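Local coordinates for protein nigritoxine (Vibrio nigripulchritudo, PDB 5M41) that is a bacterial toxin active against crustaceans and insects, with a fold described as new, at residues S330-K344 with A441-R454. Numbering follows the deposited sequence.
Sequences SLSLAAIPGGKIVAK and AQTKSFFERVAIVR
The amide of Gln442 is held by three hydrogen bonds where the start of 441-454 meets the hairpin 330-344. NE2 donates a weak, bent hydrogen bond to Leu333 O (3.2 Å, N-H...O 142°) and a further hydrogen bond to Asp368 OD1, while OE1 is bonded to Thr365 OG1; together these bonds fix the rotation of a buried amide. The side chain runs straight out beyond CG (chi2 -179°), taking the amide as far as Ala334, where Gln442 OE1 lies 3.3 Å from Ala334 CB. Asp368 also takes a bond from Ser332 OG, whose hydroxyl lies against Ala441 CB, and through OD2 one from Ala441 N, so it ties both segments together; one water links Ser330 OG to Ala441 N, though weakly at the latter.

Beyond this polar end the contact turns apolar. With CG anti to the backbone N (chi1 172°), Phe446 brings its ring against Ser332 CB, Ala334 CB and the aliphatic part of Lys344, whose CD passes Phe446 CE1 at 3.9 Å as the two side chains run in opposite directions. The ammonium of Lys344 continues to Gln292. Phe446 CD2 lies 3.8 Å above the centre of the Phe447 ring, and Ile336 CD1 meets the edge of that ring in plane. The same methyl meets Val450 CG1 tip to tip at 3.9 Å, and Val450 CG2 faces Val342 CG1. One turn further on, Arg454 slides past Ile336, with Arg454 NH1 3.4 Å from Ile336 CG2; its NH2 is salt-bridged to Glu501, a negative partner that probably eases the nearness of Lys340.

Thr443 caps the helix start by accepting from Phe446 N. Helix 444-454 crosses strands 330-336 (70°) and 340-344 (101°) on one face of the antiparallel sheet, and helices 302-319 and 386-396 pack against Leu333 on the other: locally, a three-layer alpha/beta/alpha arrangement.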
ATOM      1  N   SER A 330      -3.990   5.275   9.114  1.00 38.06           N
ATOM      2  CA  SER A 330      -3.366   4.462   8.108  1.00 37.39           C
ATOM      3  C   SER A 330      -1.979   5.057   7.924  1.00 39.23           C
ATOM      4  O   SER A 330      -1.852   6.226   7.523  1.00 40.03           O
ATOM      5  CB  SER A 330      -4.150   4.542   6.804  1.00 36.86           C
ATOM      6  OG  SER A 330      -3.417   3.955   5.735  1.00 39.40           O
ATOM      7  N   LEU A 331      -0.948   4.290   8.258  1.00 37.15           N
ATOM      8  CA  LEU A 331       0.393   4.689   7.890  1.00 37.05           C
ATOM      9  C   LEU A 331       0.678   4.076   6.524  1.00 37.28           C
ATOM     10  O   LEU A 331       0.858   2.851   6.399  1.00 35.59           O
ATOM     11  CB  LEU A 331       1.417   4.271   8.951  1.00 36.62           C
ATOM     12  CG  LEU A 331       2.913   4.221   8.603  1.00 38.74           C
ATOM     13  CD1 LEU A 331       3.465   5.575   8.195  1.00 38.91           C
ATOM     14  CD2 LEU A 331       3.685   3.685   9.794  1.00 39.44           C
ATOM     15  N   SER A 332       0.696   4.923   5.501  1.00 34.55           N
ATOM     16  CA  SER A 332       0.933   4.480   4.131  1.00 35.42           C
ATOM     17  C   SER A 332       2.410   4.505   3.830  1.00 35.51           C
ATOM     18  O   SER A 332       3.066   5.500   4.075  1.00 37.01           O
ATOM     19  CB  SER A 332       0.230   5.397   3.116  1.00 37.49           C
ATOM     20  OG  SER A 332      -1.178   5.235   3.157  1.00 38.86           O
ATOM     21  N   LEU A 333       2.924   3.408   3.290  1.00 33.98           N
ATOM     22  CA  LEU A 333       4.269   3.379   2.770  1.00 34.99           C
ATOM     23  C   LEU A 333       4.093   3.098   1.296  1.00 36.58           C
ATOM     24  O   LEU A 333       3.733   1.978   0.893  1.00 37.86           O
ATOM     25  CB  LEU A 333       5.082   2.307   3.484  1.00 36.07           C
ATOM     26  CG  LEU A 333       5.212   2.513   5.001  1.00 36.46           C
ATOM     27  CD1 LEU A 333       5.737   1.253   5.657  1.00 38.00           C
ATOM     28  CD2 LEU A 333       6.125   3.697   5.311  1.00 37.68           C
ATOM     29  N   ALA A 334       4.288   4.142   0.497  1.00 37.49           N
ATOM     30  CA  ALA A 334       3.974   4.102  -0.921  1.00 37.48           C
ATOM     31  C   ALA A 334       5.237   4.284  -1.711  1.00 38.54           C
ATOM     32  O   ALA A 334       5.959   5.250  -1.507  1.00 39.80           O
ATOM     33  CB  ALA A 334       2.981   5.196  -1.278  1.00 38.30           C
ATOM     34  N   ALA A 335       5.500   3.354  -2.623  1.00 40.02           N
ATOM     35  CA  ALA A 335       6.586   3.503  -3.568  1.00 40.70           C
ATOM     36  C   ALA A 335       6.342   4.739  -4.434  1.00 41.40           C
ATOM     37  O   ALA A 335       5.189   5.152  -4.670  1.00 39.54           O
ATOM     38  CB  ALA A 335       6.710   2.274  -4.431  1.00 40.69           C
ATOM     39  N   ILE A 336       7.441   5.333  -4.871  1.00 41.28           N
ATOM     40  CA  ILE A 336       7.433   6.557  -5.672  1.00 41.53           C
ATOM     41  C   ILE A 336       8.406   6.341  -6.852  1.00 41.93           C
ATOM     42  O   ILE A 336       9.488   5.800  -6.653  1.00 42.17           O
ATOM     43  CB  ILE A 336       7.865   7.773  -4.795  1.00 42.28           C
ATOM     44  CG1 ILE A 336       6.780   8.140  -3.744  1.00 41.57           C
ATOM     45  CG2 ILE A 336       8.242   8.985  -5.636  1.00 43.52           C
ATOM     46  CD1 ILE A 336       5.417   8.526  -4.321  1.00 42.35           C
ATOM     47  N   PRO A 337       8.026   6.754  -8.078  1.00 43.43           N
ATOM     48  CA  PRO A 337       8.919   6.553  -9.230  1.00 45.55           C
ATOM     49  C   PRO A 337      10.351   7.006  -8.943  1.00 45.83           C
ATOM     50  O   PRO A 337      10.572   8.092  -8.385  1.00 46.71           O
ATOM     51  CB  PRO A 337       8.298   7.429 -10.324  1.00 46.91           C
ATOM     52  CG  PRO A 337       6.873   7.586  -9.940  1.00 47.85           C
ATOM     53  CD  PRO A 337       6.802   7.490  -8.443  1.00 44.91           C
ATOM     54  N   GLY A 338      11.308   6.149  -9.272  1.00 46.32           N
ATOM     55  CA  GLY A 338      12.705   6.482  -9.077  1.00 48.46           C
ATOM     56  C   GLY A 338      13.314   5.792  -7.879  1.00 49.45           C
ATOM     57  O   GLY A 338      14.337   6.227  -7.380  1.00 50.33           O
ATOM     58  N   GLY A 339      12.674   4.729  -7.402  1.00 47.48           N
ATOM     59  CA  GLY A 339      13.200   3.986  -6.264  1.00 48.59           C
ATOM     60  C   GLY A 339      13.064   4.694  -4.932  1.00 45.83           C
ATOM     61  O   GLY A 339      13.882   4.488  -4.040  1.00 46.97           O
ATOM     62  N   LYS A 340      12.033   5.523  -4.794  1.00 45.49           N
ATOM     63  CA  LYS A 340      11.751   6.186  -3.526  1.00 46.10           C
ATOM     64  C   LYS A 340      10.518   5.584  -2.848  1.00 45.52           C
ATOM     65  O   LYS A 340       9.775   4.807  -3.478  1.00 45.32           O
ATOM     66  CB  LYS A 340      11.570   7.688  -3.728  1.00 48.54           C
ATOM     67  CG  LYS A 340      12.861   8.422  -4.087  1.00 54.45           C
ATOM     68  CD  LYS A 340      12.572   9.818  -4.623  1.00 59.79           C
ATOM     69  CE  LYS A 340      13.847  10.515  -5.111  1.00 64.74           C
ATOM     70  NZ  LYS A 340      14.844  10.705  -4.013  1.00 67.83           N
ATOM     71  N   ILE A 341      10.331   5.926  -1.572  1.00 43.01           N
ATOM     72  CA  ILE A 341       9.139   5.561  -0.798  1.00 43.45           C
ATOM     73  C   ILE A 341       8.707   6.781  -0.001  1.00 41.91           C
ATOM     74  O   ILE A 341       9.532   7.449   0.601  1.00 41.76           O
ATOM     75  CB  ILE A 341       9.395   4.406   0.201  1.00 45.63           C
ATOM     76  CG1 ILE A 341       9.515   3.089  -0.544  1.00 49.60           C
ATOM     77  CG2 ILE A 341       8.210   4.249   1.161  1.00 45.79           C
ATOM     78  CD1 ILE A 341       9.744   1.892   0.365  1.00 53.88           C
ATOM     79  N   VAL A 342       7.413   7.080  -0.018  1.00 41.48           N
ATOM     80  CA  VAL A 342       6.878   8.125   0.839  1.00 41.54           C
ATOM     81  C   VAL A 342       6.126   7.480   2.014  1.00 40.86           C
ATOM     82  O   VAL A 342       5.367   6.521   1.820  1.00 39.65           O
ATOM     83  CB  VAL A 342       6.009   9.141   0.048  1.00 41.73           C
ATOM     84  CG1 VAL A 342       4.742   8.499  -0.498  1.00 41.22           C
ATOM     85  CG2 VAL A 342       5.685  10.372   0.889  1.00 41.77           C
ATOM     86  N   ALA A 343       6.384   7.968   3.227  1.00 38.52           N
ATOM     87  CA  ALA A 343       5.544   7.637   4.377  1.00 39.59           C
ATOM     88  C   ALA A 343       4.595   8.800   4.580  1.00 40.88           C
ATOM     89  O   ALA A 343       5.007   9.968   4.497  1.00 38.94           O
ATOM     90  CB  ALA A 343       6.377   7.425   5.629  1.00 39.72           C
ATOM     91  N   LYS A 344       3.332   8.476   4.829  1.00 39.60           N
ATOM     92  CA  LYS A 344       2.303   9.467   5.029  1.00 41.59           C
ATOM     93  C   LYS A 344       1.205   8.867   5.891  1.00 41.73           C
ATOM     94  O   LYS A 344       0.770   7.743   5.629  1.00 41.00           O
ATOM     95  CB  LYS A 344       1.722   9.882   3.668  1.00 43.15           C
ATOM     96  CG  LYS A 344       0.851  11.124   3.700  1.00 48.75           C
ATOM     97  CD  LYS A 344       0.781  11.814   2.328  1.00 49.60           C
ATOM     98  CE  LYS A 344       0.056  13.169   2.415  1.00 50.76           C
ATOM     99  NZ  LYS A 344       0.577  14.134   1.376  1.00 56.49           N
ATOM    100  N   ALA A 441      -5.448   3.802   1.213  1.00 39.29           N
ATOM    101  CA  ALA A 441      -5.341   5.240   1.118  1.00 41.37           C
ATOM    102  C   ALA A 441      -4.557   5.639  -0.129  1.00 42.49           C
ATOM    103  O   ALA A 441      -4.641   6.791  -0.539  1.00 43.36           O
ATOM    104  CB  ALA A 441      -4.671   5.797   2.350  1.00 39.96           C
ATOM    105  N   GLN A 442      -3.808   4.702  -0.729  1.00 40.26           N
ATOM    106  CA  GLN A 442      -2.930   5.016  -1.889  1.00 40.57           C
ATOM    107  C   GLN A 442      -3.734   5.137  -3.189  1.00 42.95           C
ATOM    108  O   GLN A 442      -3.646   4.303  -4.083  1.00 42.62           O
ATOM    109  CB  GLN A 442      -1.804   3.989  -1.992  1.00 38.40           C
ATOM    110  CG  GLN A 442      -0.961   4.006  -0.717  1.00 37.07           C
ATOM    111  CD  GLN A 442       0.209   3.046  -0.709  1.00 37.24           C
ATOM    112  OE1 GLN A 442       0.799   2.730  -1.758  1.00 38.33           O
ATOM    113  NE2 GLN A 442       0.578   2.598   0.479  1.00 34.85           N
ATOM    114  N   THR A 443      -4.571   6.165  -3.245  1.00 44.11           N
ATOM    115  CA  THR A 443      -5.412   6.406  -4.394  1.00 46.92           C
ATOM    116  C   THR A 443      -4.676   7.274  -5.428  1.00 49.76           C
ATOM    117  O   THR A 443      -3.529   7.741  -5.217  1.00 48.06           O
ATOM    118  CB  THR A 443      -6.674   7.174  -3.977  1.00 48.35           C
ATOM    119  OG1 THR A 443      -6.270   8.395  -3.360  1.00 47.03           O
ATOM    120  CG2 THR A 443      -7.555   6.357  -2.980  1.00 45.63           C
ATOM    121  N   LYS A 444      -5.362   7.494  -6.548  1.00 53.02           N
ATOM    122  CA  LYS A 444      -4.932   8.428  -7.580  1.00 54.67           C
ATOM    123  C   LYS A 444      -4.620   9.795  -6.978  1.00 52.91           C
ATOM    124  O   LYS A 444      -3.540  10.321  -7.176  1.00 54.08           O
ATOM    125  CB  LYS A 444      -6.031   8.549  -8.638  1.00 59.37           C
ATOM    126  CG  LYS A 444      -5.617   9.248  -9.931  1.00 64.59           C
ATOM    127  CD  LYS A 444      -6.859   9.730 -10.683  1.00 70.54           C
ATOM    128  CE  LYS A 444      -6.664   9.706 -12.192  1.00 74.50           C
ATOM    129  NZ  LYS A 444      -5.374  10.326 -12.601  1.00 74.22           N
ATOM    130  N   SER A 445      -5.548  10.362  -6.221  1.00 54.13           N
ATOM    131  CA  SER A 445      -5.357  11.721  -5.739  1.00 56.81           C
ATOM    132  C   SER A 445      -4.248  11.802  -4.678  1.00 55.74           C
ATOM    133  O   SER A 445      -3.497  12.782  -4.637  1.00 57.11           O
ATOM    134  CB  SER A 445      -6.667  12.294  -5.225  1.00 61.06           C
ATOM    135  OG  SER A 445      -7.195  11.433  -4.242  1.00 61.00           O
ATOM    136  N   PHE A 446      -4.123  10.751  -3.860  1.00 50.76           N
ATOM    137  CA  PHE A 446      -3.049  10.633  -2.876  1.00 46.59           C
ATOM    138  C   PHE A 446      -1.690  10.924  -3.524  1.00 45.06           C
ATOM    139  O   PHE A 446      -0.907  11.724  -3.004  1.00 44.43           O
ATOM    140  CB  PHE A 446      -3.116   9.214  -2.263  1.00 44.07           C
ATOM    141  CG  PHE A 446      -1.964   8.851  -1.374  1.00 42.41           C
ATOM    142  CD1 PHE A 446      -2.065   8.991   0.025  1.00 41.51           C
ATOM    143  CD2 PHE A 446      -0.799   8.291  -1.912  1.00 41.30           C
ATOM    144  CE1 PHE A 446      -1.014   8.619   0.865  1.00 40.15           C
ATOM    145  CE2 PHE A 446       0.253   7.917  -1.075  1.00 41.90           C
ATOM    146  CZ  PHE A 446       0.149   8.083   0.317  1.00 39.72           C
ATOM    147  N   PHE A 447      -1.411  10.279  -4.656  1.00 46.07           N
ATOM    148  CA  PHE A 447      -0.160  10.504  -5.386  1.00 47.17           C
ATOM    149  C   PHE A 447      -0.067  11.906  -6.025  1.00 49.43           C
ATOM    150  O   PHE A 447       1.022  12.482  -6.085  1.00 47.49           O
ATOM    151  CB  PHE A 447       0.117   9.388  -6.407  1.00 46.53           C
ATOM    152  CG  PHE A 447       0.450   8.074  -5.756  1.00 45.01           C
ATOM    153  CD1 PHE A 447       1.696   7.861  -5.216  1.00 42.48           C
ATOM    154  CD2 PHE A 447      -0.520   7.082  -5.624  1.00 45.14           C
ATOM    155  CE1 PHE A 447       1.997   6.663  -4.562  1.00 42.96           C
ATOM    156  CE2 PHE A 447      -0.242   5.896  -4.974  1.00 44.75           C
ATOM    157  CZ  PHE A 447       1.025   5.682  -4.447  1.00 42.46           C
ATOM    158  N   GLU A 448      -1.202  12.442  -6.476  1.00 52.31           N
ATOM    159  CA  GLU A 448      -1.265  13.840  -6.940  1.00 56.70           C
ATOM    160  C   GLU A 448      -0.863  14.748  -5.787  1.00 56.39           C
ATOM    161  O   GLU A 448      -0.080  15.676  -5.974  1.00 59.17           O
ATOM    162  CB  GLU A 448      -2.673  14.200  -7.420  1.00 60.91           C
ATOM    163  CG  GLU A 448      -3.097  13.443  -8.669  1.00 66.21           C
ATOM    164  CD  GLU A 448      -4.577  13.609  -9.033  1.00 71.99           C
ATOM    165  OE1 GLU A 448      -5.380  14.177  -8.249  1.00 72.97           O
ATOM    166  OE2 GLU A 448      -4.943  13.141 -10.131  1.00 75.45           O
ATOM    167  N   ARG A 449      -1.365  14.454  -4.588  1.00 54.17           N
ATOM    168  CA  ARG A 449      -1.021  15.263  -3.417  1.00 57.43           C
ATOM    169  C   ARG A 449       0.454  15.168  -3.100  1.00 55.48           C
ATOM    170  O   ARG A 449       1.108  16.192  -2.878  1.00 55.32           O
ATOM    171  CB  ARG A 449      -1.860  14.894  -2.206  1.00 58.26           C
ATOM    172  CG  ARG A 449      -3.323  15.289  -2.349  1.00 64.93           C
ATOM    173  CD  ARG A 449      -4.117  14.723  -1.184  1.00 69.53           C
ATOM    174  NE  ARG A 449      -5.401  14.195  -1.625  1.00 74.38           N
ATOM    175  CZ  ARG A 449      -5.863  12.973  -1.381  1.00 73.47           C
ATOM    176  NH1 ARG A 449      -5.174  12.095  -0.652  1.00 66.04           N
ATOM    177  NH2 ARG A 449      -7.056  12.645  -1.856  1.00 78.49           N
ATOM    178  N   VAL A 450       0.980  13.944  -3.128  1.00 51.31           N
ATOM    179  CA  VAL A 450       2.406  13.718  -2.906  1.00 48.70           C
ATOM    180  C   VAL A 450       3.237  14.562  -3.887  1.00 52.32           C
ATOM    181  O   VAL A 450       4.191  15.223  -3.462  1.00 49.39           O
ATOM    182  CB  VAL A 450       2.780  12.215  -2.983  1.00 47.41           C
ATOM    183  CG1 VAL A 450       4.289  12.014  -3.099  1.00 46.37           C
ATOM    184  CG2 VAL A 450       2.233  11.444  -1.776  1.00 45.49           C
ATOM    185  N   ALA A 451       2.857  14.551  -5.171  1.00 52.44           N
ATOM    186  CA  ALA A 451       3.565  15.299  -6.230  1.00 57.52           C
ATOM    187  C   ALA A 451       3.546  16.820  -6.025  1.00 60.95           C
ATOM    188  O   ALA A 451       4.535  17.503  -6.340  1.00 62.85           O
ATOM    189  CB  ALA A 451       3.021  14.944  -7.614  1.00 57.72           C
ATOM    190  N   ILE A 452       2.438  17.339  -5.493  1.00 63.05           N
ATOM    191  CA  ILE A 452       2.315  18.769  -5.180  1.00 68.95           C
ATOM    192  C   ILE A 452       3.328  19.169  -4.107  1.00 69.73           C
ATOM    193  O   ILE A 452       4.154  20.063  -4.320  1.00 69.64           O
ATOM    194  CB  ILE A 452       0.883  19.165  -4.711  1.00 70.56           C
ATOM    195  CG1 ILE A 452      -0.172  18.892  -5.796  1.00 72.74           C
ATOM    196  CG2 ILE A 452       0.837  20.625  -4.270  1.00 72.55           C
ATOM    197  CD1 ILE A 452       0.224  19.306  -7.200  1.00 74.03           C
ATOM    198  N   VAL A 453       3.263  18.496  -2.961  1.00 66.51           N
ATOM    199  CA  VAL A 453       4.185  18.776  -1.862  1.00 66.37           C
ATOM    200  C   VAL A 453       5.640  18.764  -2.322  1.00 65.36           C
ATOM    201  O   VAL A 453       6.379  19.704  -2.039  1.00 67.08           O
ATOM    202  CB  VAL A 453       3.963  17.834  -0.669  1.00 62.25           C
ATOM    203  CG1 VAL A 453       4.957  18.151   0.444  1.00 61.82           C
ATOM    204  CG2 VAL A 453       2.535  17.975  -0.174  1.00 60.91           C
ATOM    205  N   ARG A 454       6.040  17.732  -3.059  1.00 63.64           N
ATOM    206  CA  ARG A 454       7.416  17.645  -3.555  1.00 64.54           C
ATOM    207  C   ARG A 454       7.803  18.858  -4.404  1.00 70.75           C
ATOM    208  O   ARG A 454       8.903  19.387  -4.260  1.00 68.24           O
ATOM    209  CB  ARG A 454       7.634  16.392  -4.395  1.00 61.23           C
ATOM    210  CG  ARG A 454       7.752  15.093  -3.632  1.00 56.39           C
ATOM    211  CD  ARG A 454       7.853  13.960  -4.640  1.00 53.92           C
ATOM    212  NE  ARG A 454       9.228  13.776  -5.107  1.00 53.29           N
ATOM    213  CZ  ARG A 454       9.603  12.920  -6.058  1.00 53.16           C
ATOM    214  NH1 ARG A 454       8.711  12.155  -6.684  1.00 50.87           N
ATOM    215  NH2 ARG A 454      10.884  12.824  -6.388  1.00 54.23           N
TER
HETATM  216  O   HOH W   1      -5.075   2.574   4.080  1.00 36.85           O